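Local structure of peroxisomal acyl-coenzyme A oxidase 1 (Arabidopsis thaliana, 1W07) at residues N294-A299 / Y342-V347; A303-A308 / A602-F607. The protein catalyses the FAD-dependent desaturation of long- and medium-chain acyl-CoAs to 2-trans-enoyl-CoAs in peroxisomes, passing the electrons to oxygen to give hydrogen peroxide. The protein carries 1 engineered substitution. All coordinates share one frame; numbering follows the deposited sequence.

How the interactions relate
Helix 278-309 carries the first segment of both contacts: 294-299 comes first, and 303-308 follows one turn later. The chain then turns back into helix 328-363, whose segment 342-347 closes interaction 1 over 42 residues. Interaction 2 closes a far longer loop of 293 residues, when 602-607 returns to helix 278-309. The segments alternate along the sequence, so the two closures cross. Their centres lie about 13 Å apart, and Tyr342 OH, 2.8 Å from Leu603 O, probably hydrogen-bonds from one to the other. Together they tie two helices of the C-alpha1 region to the later C-terminal helical region.

Interaction 1 of 2, residues N294-A299 / Y342-V347; sequences NALSRA and YAFRFV
Two long, consecutive helices of the C-alpha1 domain, 278-309 and 328-363, run in roughly opposite directions and meet here through the pairs Asn294-Arg345 and Leu296-Phe344. The facing is modest, with 126 Å² buried in all, and the backbones stay well separated: CA of Asn294 and CA of Arg345 are 7.9 Å apart, so the side chains must bridge the gap.

The polar bridge is a single hydrogen bond from Arg345 NH1 to Asn294 OD1, 3.2 Å long with an angle of 153° at the hydrogen. The amide oxygen sits at the edge of the guanidinium, close to its plane. Seen from the amide the geometry is different: the donor stands well above the carbonyl plane, off either lone pair, and the two flat groups are nearly perpendicular, 86° apart. Arg345 gets there with CG anti to its own N (chi1 -169°) and a bend at chi2, which together swing the guanidinium across to Asn294. The head group is also held from outside, since NE bonds to Trp25 O, NH1 has Ser293 OG as a second partner, and the Trp25 ring makes a cation-pi contact.

Deeper in, contact is purely apolar. Leu296 CD2 comes obliquely against the CD2 and CE2 atoms of the Phe344 ring, 4.0 Å from CE2. Tyr559 of helix 548-566 also packs on Phe344.

A buried leucine-phenylalanine pair beside a polar bridge that is partly exposed thus joins the antiparallel helix pair. Such a pairing belongs to the C-alpha1 helical bundle, which corresponds to the C-terminal helical domain of the acyl-CoA dehydrogenases and is followed in the oxidases by a further helical region; the connection between these helices includes FAD-binding residues such as Arg310.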
loop_
_atom_site.group_PDB
_atom_site.type_symbol
_atom_site.label_atom_id
_atom_site.label_comp_id
_atom_site.label_asym_id
_atom_site.label_seq_id
_atom_site.Cartn_x
_atom_site.Cartn_y
_atom_site.Cartn_z
ATOM N N ASN B 294 -15.124 -9.306 1.639
ATOM C CA ASN B 294 -14.611 -10.382 0.791
ATOM C C ASN B 294 -13.097 -10.257 0.634
ATOM O O ASN B 294 -12.357 -11.173 0.977
ATOM C CB ASN B 294 -15.255 -10.349 -0.610
ATOM C CG ASN B 294 -16.655 -10.934 -0.638
ATOM O OD1 ASN B 294 -16.902 -12.022 -0.104
ATOM N ND2 ASN B 294 -17.574 -10.234 -1.286
ATOM N N ALA B 295 -12.642 -9.114 0.118
ATOM C CA ALA B 295 -11.219 -8.891 -0.106
ATOM C C ALA B 295 -10.401 -8.924 1.181
ATOM O O ALA B 295 -9.327 -9.542 1.224
ATOM C CB ALA B 295 -10.987 -7.550 -0.854
ATOM N N LEU B 296 -10.898 -8.287 2.241
ATOM C CA LEU B 296 -10.136 -8.252 3.484
ATOM C C LEU B 296 -9.957 -9.635 4.072
ATOM O O LEU B 296 -8.848 -9.997 4.474
ATOM C CB LEU B 296 -10.794 -7.313 4.506
ATOM C CG LEU B 296 -10.039 -7.091 5.820
ATOM C CD1 LEU B 296 -8.610 -6.645 5.532
ATOM C CD2 LEU B 296 -10.763 -6.049 6.674
ATOM N N SER B 297 -11.037 -10.408 4.120
ATOM C CA SER B 297 -10.987 -11.772 4.649
ATOM C C SER B 297 -10.003 -12.632 3.856
ATOM O O SER B 297 -9.363 -13.514 4.426
ATOM C CB SER B 297 -12.372 -12.428 4.594
ATOM O OG SER B 297 -12.854 -12.554 3.259
ATOM N N ARG B 298 -9.866 -12.394 2.549
ATOM C CA ARG B 298 -8.941 -13.216 1.766
ATOM C C ARG B 298 -7.524 -12.939 2.249
ATOM O O ARG B 298 -6.762 -13.876 2.521
ATOM C CB ARG B 298 -9.030 -12.904 0.269
ATOM C CG ARG B 298 -10.326 -13.355 -0.409
ATOM C CD ARG B 298 -10.434 -12.809 -1.848
ATOM N NE ARG B 298 -9.444 -13.407 -2.736
ATOM C CZ ARG B 298 -9.428 -13.260 -4.058
ATOM N NH1 ARG B 298 -10.336 -12.506 -4.668
ATOM N NH2 ARG B 298 -8.522 -13.908 -4.789
ATOM N N ALA B 299 -7.175 -11.652 2.357
ATOM C CA ALA B 299 -5.847 -11.258 2.793
ATOM C C ALA B 299 -5.550 -11.759 4.202
ATOM O O ALA B 299 -4.481 -12.309 4.452
ATOM C CB ALA B 299 -5.696 -9.714 2.719
ATOM N N TYR B 342 -14.918 -9.350 9.887
ATOM C CA TYR B 342 -16.257 -9.697 10.369
ATOM C C TYR B 342 -17.099 -8.432 10.588
ATOM O O TYR B 342 -18.286 -8.392 10.270
ATOM C CB TYR B 342 -16.166 -10.497 11.666
ATOM C CG TYR B 342 -15.815 -11.963 11.465
ATOM C CD1 TYR B 342 -14.520 -12.354 11.124
ATOM C CD2 TYR B 342 -16.778 -12.957 11.617
ATOM C CE1 TYR B 342 -14.189 -13.705 10.947
ATOM C CE2 TYR B 342 -16.473 -14.306 11.436
ATOM C CZ TYR B 342 -15.174 -14.676 11.103
ATOM O OH TYR B 342 -14.857 -16.003 10.933
ATOM N N ALA B 343 -16.477 -7.394 11.129
ATOM C CA ALA B 343 -17.185 -6.150 11.353
ATOM C C ALA B 343 -17.778 -5.609 10.042
ATOM O O ALA B 343 -18.940 -5.184 10.010
ATOM C CB ALA B 343 -16.253 -5.131 11.980
ATOM N N PHE B 344 -16.995 -5.630 8.963
ATOM C CA PHE B 344 -17.454 -5.130 7.662
ATOM C C PHE B 344 -18.479 -6.061 7.041
ATOM O O PHE B 344 -19.364 -5.629 6.306
ATOM C CB PHE B 344 -16.280 -4.931 6.700
ATOM C CG PHE B 344 -15.275 -3.906 7.158
ATOM C CD1 PHE B 344 -15.560 -3.028 8.208
ATOM C CD2 PHE B 344 -14.050 -3.801 6.509
ATOM C CE1 PHE B 344 -14.630 -2.063 8.598
ATOM C CE2 PHE B 344 -13.124 -2.849 6.883
ATOM C CZ PHE B 344 -13.410 -1.972 7.934
ATOM N N ARG B 345 -18.367 -7.350 7.331
ATOM C CA ARG B 345 -19.340 -8.328 6.837
ATOM C C ARG B 345 -20.731 -8.010 7.462
ATOM O O ARG B 345 -21.746 -7.917 6.763
ATOM C CB ARG B 345 -18.878 -9.726 7.268
ATOM C CG ARG B 345 -19.615 -10.880 6.632
ATOM C CD ARG B 345 -19.308 -10.915 5.157
ATOM N NE ARG B 345 -19.695 -12.180 4.559
ATOM C CZ ARG B 345 -19.324 -12.558 3.341
ATOM N NH1 ARG B 345 -18.551 -11.765 2.600
ATOM N NH2 ARG B 345 -19.728 -13.724 2.861
ATOM N N PHE B 346 -20.765 -7.831 8.784
ATOM C CA PHE B 346 -22.016 -7.540 9.488
ATOM C C PHE B 346 -22.591 -6.164 9.107
ATOM O O PHE B 346 -23.810 -6.015 8.934
ATOM C CB PHE B 346 -21.785 -7.640 11.004
ATOM C CG PHE B 346 -21.381 -9.031 11.469
ATOM C CD1 PHE B 346 -20.505 -9.203 12.539
ATOM C CD2 PHE B 346 -21.858 -10.168 10.814
ATOM C CE1 PHE B 346 -20.104 -10.485 12.945
ATOM C CE2 PHE B 346 -21.469 -11.454 11.206
ATOM C CZ PHE B 346 -20.584 -11.612 12.277
ATOM N N VAL B 347 -21.725 -5.167 8.957
ATOM C CA VAL B 347 -22.219 -3.855 8.581
ATOM C C VAL B 347 -22.750 -3.952 7.153
ATOM O O VAL B 347 -23.654 -3.222 6.759
ATOM C CB VAL B 347 -21.114 -2.763 8.688
ATOM C CG1 VAL B 347 -20.225 -2.770 7.454
ATOM C CG2 VAL B 347 -21.761 -1.396 8.899
#

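Interaction 2 of 2, residues A303-A308 / A602-F607; sequences ATRYSA and ALVDAF
Arg305 and Asp605 form a buried salt bridge between helix 278-309 and the short helix 600-605, with Thr304 and Val604 packed beside it. Arg305 NH1 donates to Asp605 OD1 at 2.8 Å, in a nearly straight bond of 162°. The carboxylate oxygen lies near the guanidinium plane, at its edge, and is met on its anti side. Arg305 NE adds only a weak bond to Asp605 OD1, at 3.4 Å, and the two planes are turned 44° apart. The arginine chain, extended from CG to NE, carries the charge across to the aspartate. Its remaining nitrogen, NH2, is bonded to Gly619 O, while Asp605 OD2 has its own salt bridge to Arg11 NE, so the carboxylate is shared by two arginines.

Val604 packs alongside. Its CG1 lies 3.6 Å from Thr304 OG1 and also touches CB and CG2 of that threonine. Val604 CG2 rests 4.2 Å from Arg305 CG, against the aliphatic part of the chain. The threonine hydroxyl hydrogen-bonds to Val300 O, one turn earlier, while its other neighbour here is the Val604 methyl.

Within 303-308, Ser307 OG donates to Ala303 O at 2.6 Å. That carbonyl is reached from opposite faces by OG and by Ser307 N, and OG is bonded in turn to Gln330 NE2, of a residue that binds FAD.

The buried charges of Arg305 and Asp605 are met by each other, by Gly619 O and by Arg11, an arrangement that would probably favour the ionised forms of both.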
loop_
_atom_site.group_PDB
_atom_site.type_symbol
_atom_site.label_atom_id
_atom_site.label_comp_id
_atom_site.label_asym_id
_atom_site.label_seq_id
_atom_site.Cartn_x
_atom_site.Cartn_y
_atom_site.Cartn_z
ATOM N N ALA B 303 -2.504 -14.238 5.565
ATOM C CA ALA B 303 -1.550 -13.828 6.579
ATOM C C ALA B 303 -1.703 -14.639 7.855
ATOM O O ALA B 303 -0.693 -14.979 8.490
ATOM C CB ALA B 303 -1.689 -12.316 6.869
ATOM N N THR B 304 -2.937 -14.989 8.230
ATOM C CA THR B 304 -3.151 -15.780 9.448
ATOM C C THR B 304 -2.544 -17.178 9.312
ATOM O O THR B 304 -1.819 -17.632 10.195
ATOM C CB THR B 304 -4.679 -15.884 9.819
ATOM O OG1 THR B 304 -5.202 -14.577 10.073
ATOM C CG2 THR B 304 -4.869 -16.717 11.077
ATOM N N ARG B 305 -2.818 -17.865 8.207
ATOM C CA ARG B 305 -2.257 -19.200 8.034
ATOM C C ARG B 305 -0.738 -19.138 7.944
ATOM O O ARG B 305 -0.039 -19.894 8.623
ATOM C CB ARG B 305 -2.851 -19.868 6.786
ATOM C CG ARG B 305 -4.335 -20.203 6.917
ATOM C CD ARG B 305 -4.877 -20.813 5.636
ATOM N NE ARG B 305 -6.247 -21.290 5.799
ATOM C CZ ARG B 305 -7.061 -21.593 4.799
ATOM N NH1 ARG B 305 -8.290 -22.018 5.054
ATOM N NH2 ARG B 305 -6.652 -21.462 3.547
ATOM N N TYR B 306 -0.206 -18.236 7.119
ATOM C CA TYR B 306 1.243 -18.148 7.035
ATOM C C TYR B 306 1.880 -17.786 8.381
ATOM O O TYR B 306 2.991 -18.224 8.676
ATOM C CB TYR B 306 1.664 -17.126 5.991
ATOM C CG TYR B 306 3.161 -17.074 5.814
ATOM C CD1 TYR B 306 3.850 -18.146 5.238
ATOM C CD2 TYR B 306 3.897 -15.966 6.233
ATOM C CE1 TYR B 306 5.233 -18.107 5.081
ATOM C CE2 TYR B 306 5.280 -15.923 6.082
ATOM C CZ TYR B 306 5.939 -16.989 5.508
ATOM O OH TYR B 306 7.306 -16.938 5.359
ATOM N N SER B 307 1.194 -16.978 9.189
ATOM C CA SER B 307 1.726 -16.569 10.495
ATOM C C SER B 307 1.815 -17.760 11.448
ATOM O O SER B 307 2.637 -17.777 12.361
ATOM C CB SER B 307 0.850 -15.488 11.130
ATOM O OG SER B 307 0.909 -14.268 10.402
ATOM N N ALA B 308 0.956 -18.745 11.228
ATOM C CA ALA B 308 0.935 -19.949 12.054
ATOM C C ALA B 308 1.986 -20.945 11.570
ATOM O O ALA B 308 2.453 -21.789 12.336
ATOM C CB ALA B 308 -0.444 -20.586 12.012
ATOM N N ALA B 602 -8.821 -21.174 12.728
ATOM C CA ALA B 602 -10.203 -21.607 12.524
ATOM C C ALA B 602 -11.077 -20.418 12.122
ATOM O O ALA B 602 -11.998 -20.561 11.312
ATOM C CB ALA B 602 -10.752 -22.262 13.804
ATOM N N LEU B 603 -10.798 -19.237 12.675
ATOM C CA LEU B 603 -11.599 -18.062 12.316
ATOM C C LEU B 603 -11.465 -17.692 10.831
ATOM O O LEU B 603 -12.390 -17.110 10.254
ATOM C CB LEU B 603 -11.204 -16.876 13.196
ATOM C CG LEU B 603 -11.683 -16.964 14.653
ATOM C CD1 LEU B 603 -11.080 -15.838 15.481
ATOM C CD2 LEU B 603 -13.197 -16.900 14.674
ATOM N N VAL B 604 -10.333 -18.017 10.201
ATOM C CA VAL B 604 -10.201 -17.708 8.779
ATOM C C VAL B 604 -10.683 -18.883 7.932
ATOM O O VAL B 604 -11.028 -18.709 6.761
ATOM C CB VAL B 604 -8.745 -17.309 8.383
ATOM C CG1 VAL B 604 -8.316 -16.098 9.204
ATOM C CG2 VAL B 604 -7.761 -18.499 8.526
ATOM N N ASP B 605 -10.720 -20.082 8.525
ATOM C CA ASP B 605 -11.197 -21.257 7.791
ATOM C C ASP B 605 -12.700 -21.073 7.613
ATOM O O ASP B 605 -13.301 -21.596 6.672
ATOM C CB ASP B 605 -10.951 -22.561 8.563
ATOM C CG ASP B 605 -9.481 -22.938 8.658
ATOM O OD1 ASP B 605 -8.685 -22.585 7.759
ATOM O OD2 ASP B 605 -9.128 -23.632 9.648
ATOM N N ALA B 606 -13.312 -20.326 8.526
ATOM C CA ALA B 606 -14.751 -20.074 8.454
ATOM C C ALA B 606 -15.145 -19.410 7.132
ATOM O O ALA B 606 -16.309 -19.460 6.728
ATOM C CB ALA B 606 -15.184 -19.211 9.631
ATOM N N PHE B 607 -14.177 -18.779 6.469
ATOM C CA PHE B 607 -14.419 -18.103 5.187
ATOM C C PHE B 607 -14.726 -19.155 4.122
ATOM O O PHE B 607 -15.367 -18.867 3.109
ATOM C CB PHE B 607 -13.173 -17.298 4.780
ATOM C CG PHE B 607 -12.762 -16.250 5.791
ATOM C CD1 PHE B 607 -11.443 -15.810 5.870
ATOM C CD2 PHE B 607 -13.705 -15.689 6.655
ATOM C CE1 PHE B 607 -11.069 -14.820 6.802
ATOM C CE2 PHE B 607 -13.346 -14.707 7.585
ATOM C CZ PHE B 607 -12.021 -14.271 7.657
#